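Side-chain contacts in BepE protein (Bartonella henselae str. Houston-1, PDB 4YK3), which is a type IV secretion effector whose BID domain, the part in this structure, probably directs its export by the VirB system into host cells: residues 42-45 and 46-49; 105-108 and 109-113. All blocks are in the same frame, centred on the assembly; numbering follows the deposited sequence.

Contact 1. Residues 42-45 and 46-49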
loop_
_atom_site.group_PDB
_atom_site.type_symbol
_atom_site.label_atom_id
_atom_site.label_comp_id
_atom_site.label_asym_id
_atom_site.label_seq_id
_atom_site.Cartn_x
_atom_site.Cartn_y
_atom_site.Cartn_z
ATOM N N MET A 42 2.064 -5.640 1.353
ATOM C CA MET A 42 2.885 -6.281 2.382
ATOM C C MET A 42 3.798 -7.337 1.774
ATOM O O MET A 42 4.942 -7.506 2.208
ATOM C CB MET A 42 2.024 -6.919 3.474
ATOM C CG MET A 42 1.209 -5.914 4.268
ATOM S SD MET A 42 0.162 -6.694 5.502
ATOM C CE MET A 42 1.380 -7.551 6.509
ATOM N N HIS A 43 3.279 -8.067 0.791
ATOM C CA HIS A 43 4.082 -9.084 0.125
ATOM C C HIS A 43 5.324 -8.448 -0.502
ATOM O O HIS A 43 6.442 -8.909 -0.312
ATOM C CB HIS A 43 3.268 -9.808 -0.947
ATOM C CG HIS A 43 4.090 -10.706 -1.816
ATOM N ND1 HIS A 43 4.476 -11.971 -1.427
ATOM C CD2 HIS A 43 4.611 -10.518 -3.051
ATOM C CE1 HIS A 43 5.191 -12.526 -2.388
ATOM N NE2 HIS A 43 5.286 -11.667 -3.386
ATOM N N TRP A 44 5.123 -7.374 -1.245
ATOM C CA TRP A 44 6.234 -6.773 -1.943
ATOM C C TRP A 44 7.137 -5.979 -0.990
ATOM O O TRP A 44 8.321 -5.809 -1.287
ATOM C CB TRP A 44 5.730 -5.905 -3.111
ATOM C CG TRP A 44 5.117 -6.756 -4.205
ATOM C CD1 TRP A 44 3.794 -6.820 -4.536
ATOM C CD2 TRP A 44 5.787 -7.703 -5.062
ATOM N NE1 TRP A 44 3.603 -7.722 -5.537
ATOM C CE2 TRP A 44 4.800 -8.285 -5.883
ATOM C CE3 TRP A 44 7.117 -8.110 -5.213
ATOM C CZ2 TRP A 44 5.097 -9.256 -6.855
ATOM C CZ3 TRP A 44 7.415 -9.072 -6.167
ATOM C CH2 TRP A 44 6.411 -9.627 -6.984
ATOM N N CYS A 45 6.608 -5.516 0.152
ATOM C CA CYS A 45 7.479 -4.897 1.164
ATOM C C CYS A 45 8.467 -5.936 1.675
ATOM O O CYS A 45 9.662 -5.656 1.817
ATOM C CB CYS A 45 6.692 -4.307 2.347
ATOM S SG CYS A 45 6.055 -2.647 2.005
ATOM N N LYS A 46 7.967 -7.142 1.931
ATOM C CA LYS A 46 8.839 -8.234 2.355
ATOM C C LYS A 46 9.972 -8.457 1.340
ATOM O O LYS A 46 11.112 -8.664 1.711
ATOM C CB LYS A 46 8.049 -9.524 2.551
ATOM C CG LYS A 46 8.882 -10.654 3.134
ATOM C CD LYS A 46 8.240 -12.008 2.903
ATOM C CE LYS A 46 7.417 -12.445 4.108
ATOM N NZ LYS A 46 6.915 -13.849 3.982
ATOM N N ILE A 47 9.651 -8.379 0.055
ATOM C CA ILE A 47 10.651 -8.619 -0.981
ATOM C C ILE A 47 11.602 -7.438 -1.183
ATOM O O ILE A 47 12.813 -7.627 -1.310
ATOM C CB ILE A 47 9.952 -9.002 -2.284
ATOM C CG1 ILE A 47 9.430 -10.435 -2.159
ATOM C CG2 ILE A 47 10.893 -8.900 -3.465
ATOM C CD1 ILE A 47 8.280 -10.690 -3.041
ATOM N N VAL A 48 11.064 -6.222 -1.201
ATOM C CA VAL A 48 11.884 -5.050 -1.471
ATOM C C VAL A 48 12.688 -4.628 -0.230
ATOM O O VAL A 48 13.854 -4.233 -0.326
ATOM C CB VAL A 48 11.004 -3.913 -1.961
ATOM C CG1 VAL A 48 11.758 -2.619 -1.972
ATOM C CG2 VAL A 48 10.434 -4.243 -3.332
ATOM N N TYR A 49 12.056 -4.727 0.938
ATOM C CA TYR A 49 12.644 -4.227 2.173
ATOM C C TYR A 49 13.102 -5.315 3.145
ATOM O O TYR A 49 13.759 -5.018 4.143
ATOM C CB TYR A 49 11.638 -3.329 2.908
ATOM C CG TYR A 49 11.295 -2.061 2.165
ATOM C CD1 TYR A 49 12.285 -1.146 1.827
ATOM C CD2 TYR A 49 9.984 -1.771 1.820
ATOM C CE1 TYR A 49 11.981 0.027 1.169
ATOM C CE2 TYR A 49 9.664 -0.602 1.159
ATOM C CZ TYR A 49 10.666 0.291 0.835
ATOM O OH TYR A 49 10.353 1.461 0.190
#

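Contact 2. Residues 105-108 and 109-113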
loop_
_atom_site.group_PDB
_atom_site.type_symbol
_atom_site.label_atom_id
_atom_site.label_comp_id
_atom_site.label_asym_id
_atom_site.label_seq_id
_atom_site.Cartn_x
_atom_site.Cartn_y
_atom_site.Cartn_z
ATOM N N GLY A 105 11.504 -6.578 -7.654
ATOM C CA GLY A 105 10.198 -6.387 -7.055
ATOM C C GLY A 105 9.765 -4.949 -6.851
ATOM O O GLY A 105 8.583 -4.703 -6.600
ATOM N N PHE A 106 10.703 -4.001 -6.957
ATOM C CA PHE A 106 10.386 -2.603 -6.674
ATOM C C PHE A 106 9.201 -2.079 -7.508
ATOM O O PHE A 106 8.308 -1.430 -6.965
ATOM C CB PHE A 106 11.601 -1.719 -6.906
ATOM C CG PHE A 106 11.350 -0.274 -6.606
ATOM C CD1 PHE A 106 10.864 0.107 -5.363
ATOM C CD2 PHE A 106 11.602 0.703 -7.561
ATOM C CE1 PHE A 106 10.621 1.434 -5.061
ATOM C CE2 PHE A 106 11.359 2.051 -7.279
ATOM C CZ PHE A 106 10.874 2.417 -6.024
ATOM N N MET A 107 9.205 -2.364 -8.814
ATOM C CA MET A 107 8.129 -1.947 -9.714
ATOM C C MET A 107 6.786 -2.490 -9.262
ATOM O O MET A 107 5.779 -1.797 -9.324
ATOM C CB MET A 107 8.402 -2.405 -11.152
ATOM C CG MET A 107 7.346 -1.950 -12.172
ATOM S SD MET A 107 7.426 -2.773 -13.808
ATOM C CE MET A 107 6.667 -4.354 -13.421
ATOM N N HIS A 108 6.775 -3.742 -8.822
ATOM C CA HIS A 108 5.543 -4.354 -8.382
ATOM C C HIS A 108 5.080 -3.722 -7.075
ATOM O O HIS A 108 3.881 -3.610 -6.827
ATOM C CB HIS A 108 5.728 -5.861 -8.243
ATOM C CG HIS A 108 5.991 -6.539 -9.546
ATOM N ND1 HIS A 108 7.227 -7.049 -9.885
ATOM C CD2 HIS A 108 5.190 -6.745 -10.617
ATOM C CE1 HIS A 108 7.166 -7.567 -11.099
ATOM N NE2 HIS A 108 5.942 -7.396 -11.564
ATOM N N LEU A 109 6.028 -3.272 -6.257
ATOM C CA LEU A 109 5.659 -2.668 -4.985
ATOM C C LEU A 109 4.967 -1.336 -5.270
ATOM O O LEU A 109 3.938 -1.023 -4.677
ATOM C CB LEU A 109 6.883 -2.490 -4.074
ATOM C CG LEU A 109 6.729 -1.562 -2.871
ATOM C CD1 LEU A 109 5.653 -2.074 -1.905
ATOM C CD2 LEU A 109 8.057 -1.313 -2.130
ATOM N N CYS A 110 5.518 -0.574 -6.207
ATOM C CA CYS A 110 4.926 0.705 -6.595
ATOM C C CYS A 110 3.513 0.548 -7.197
ATOM O O CYS A 110 2.605 1.303 -6.852
ATOM C CB CYS A 110 5.844 1.420 -7.583
ATOM S SG CYS A 110 7.425 1.837 -6.815
ATOM N N GLN A 111 3.342 -0.437 -8.071
ATOM C CA GLN A 111 2.030 -0.776 -8.622
ATOM C C GLN A 111 1.047 -1.168 -7.533
ATOM O O GLN A 111 -0.075 -0.703 -7.526
ATOM C CB GLN A 111 2.116 -1.935 -9.609
ATOM C CG GLN A 111 2.888 -1.689 -10.873
ATOM C CD GLN A 111 2.758 -2.864 -11.830
ATOM O OE1 GLN A 111 3.750 -3.359 -12.361
ATOM N NE2 GLN A 111 1.530 -3.330 -12.031
ATOM N N ALA A 112 1.465 -2.056 -6.636
ATOM C CA ALA A 112 0.589 -2.527 -5.575
ATOM C C ALA A 112 0.148 -1.360 -4.707
ATOM O O ALA A 112 -1.012 -1.275 -4.317
ATOM C CB ALA A 112 1.274 -3.573 -4.746
ATOM N N LEU A 113 1.070 -0.439 -4.456
ATOM C CA LEU A 113 0.802 0.719 -3.613
ATOM C C LEU A 113 -0.106 1.740 -4.288
ATOM O O LEU A 113 -0.996 2.305 -3.647
ATOM C CB LEU A 113 2.115 1.382 -3.206
ATOM C CG LEU A 113 2.049 2.416 -2.082
ATOM C CD1 LEU A 113 1.433 1.834 -0.827
ATOM C CD2 LEU A 113 3.466 2.899 -1.776
#

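Contact 1. Residues 42-45 and 46-49
I47 packs its CD1 methyl against the rings of H43 and W44, one turn back on the same helix. CD1 lies 3.2 Å from H43 NE2 and 3.6 Å from W44 CE3, oblique to both rings. The two rings also meet. H43 stands edge-on to the indole, with its CD2 3.6 Å above the centre of one W44 face. H43 CG is anti to its backbone N (chi1 171°), whereas W44 CG sits beside its own N (chi1 -68°). These differing first torsions bring the rings together. H108 stacks on the opposite face of the indole, and W44 NE1 is hydrogen-bonded to E40 OE2.

A sulfur-aromatic contact lies further round the helix. C45 SG approaches the edge of the Y49 ring and is 4.0 Å from Y49 CD2. Y49 OH is satisfied by the carbonyl of P80.

Four i to i+4 backbone bonds support these groups. Two are short: V48 N to W44 O at 2.8 Å and Y49 N to C45 O at 2.7 Å.

The side-chain contacts are largely dispersive, with the polar ends of W44 and Y49 bonded elsewhere. Packing therefore probably does most to place these rings, and the bonds to E40 and P80 probably limit the rotation of W44 and Y49.

Contact 2. Residues 105-108 and 109-113
C110 places its SG over one face of the F106 ring, a turn away on the same helix. The sulfur is 3.5 Å above the ring plane, displaced toward the rim, and 3.6 Å from F106 CZ. This is a Cys sulfur-aromatic contact. F106 turns its CG away from the backbone N (chi1 -179°) and swings its ring along the helix toward the next turn, where the C110 thiol meets it.

The backbone N-H groups of 109-113 all have acceptors. L109 N bonds to G105 O at 2.9 Å and makes a second, weak bond to F106 O. F106 O is therefore shared, since it also accepts C110 N at 3.0 Å. M107 O takes Q111 N in a nearly straight bond (168°). H108 O takes A112 N at 2.9 Å. L113 N continues the pattern to L109 O, and L113 O accepts the hydroxyl of T117.

The outer side chains meet without such bonds. M107 bends at its last torsion and brings CE to 3.3 Å from Q111 OE1. The same methyl lies over the H108 imidazole, 3.6 Å above its plane and offset toward the rim, on the face away from W44. The Q111 amide runs alongside H108, its plane turned 35° from the ring.

This turn belongs to the long helix 97-129. L109 packs on both V76 of helix 69-78 and V48 of helix 32-49. C110 and L113 face helix 69-78, and A112 meets E40 of helix 32-49.

Overall arrangement
Contact 1 comes first along the chain, in the last turns of helix 32-49. Contact 2 follows much later, within helix 97-129. Each joins successive turns of one helix, so neither closes a long loop. They lie in series and neither nest nor cross. Helices 56-64 and 69-78 and a two-stranded hairpin come between them. In space their centres are only about 9 Å apart, and the two touch directly. W44 CE2 packs against H108 CB, V48 against G105 and F106, and Y49 against L109. Their residues meet where helices 32-49 and 97-129 pack together, consistent with the four-helix bundle of the BID domain.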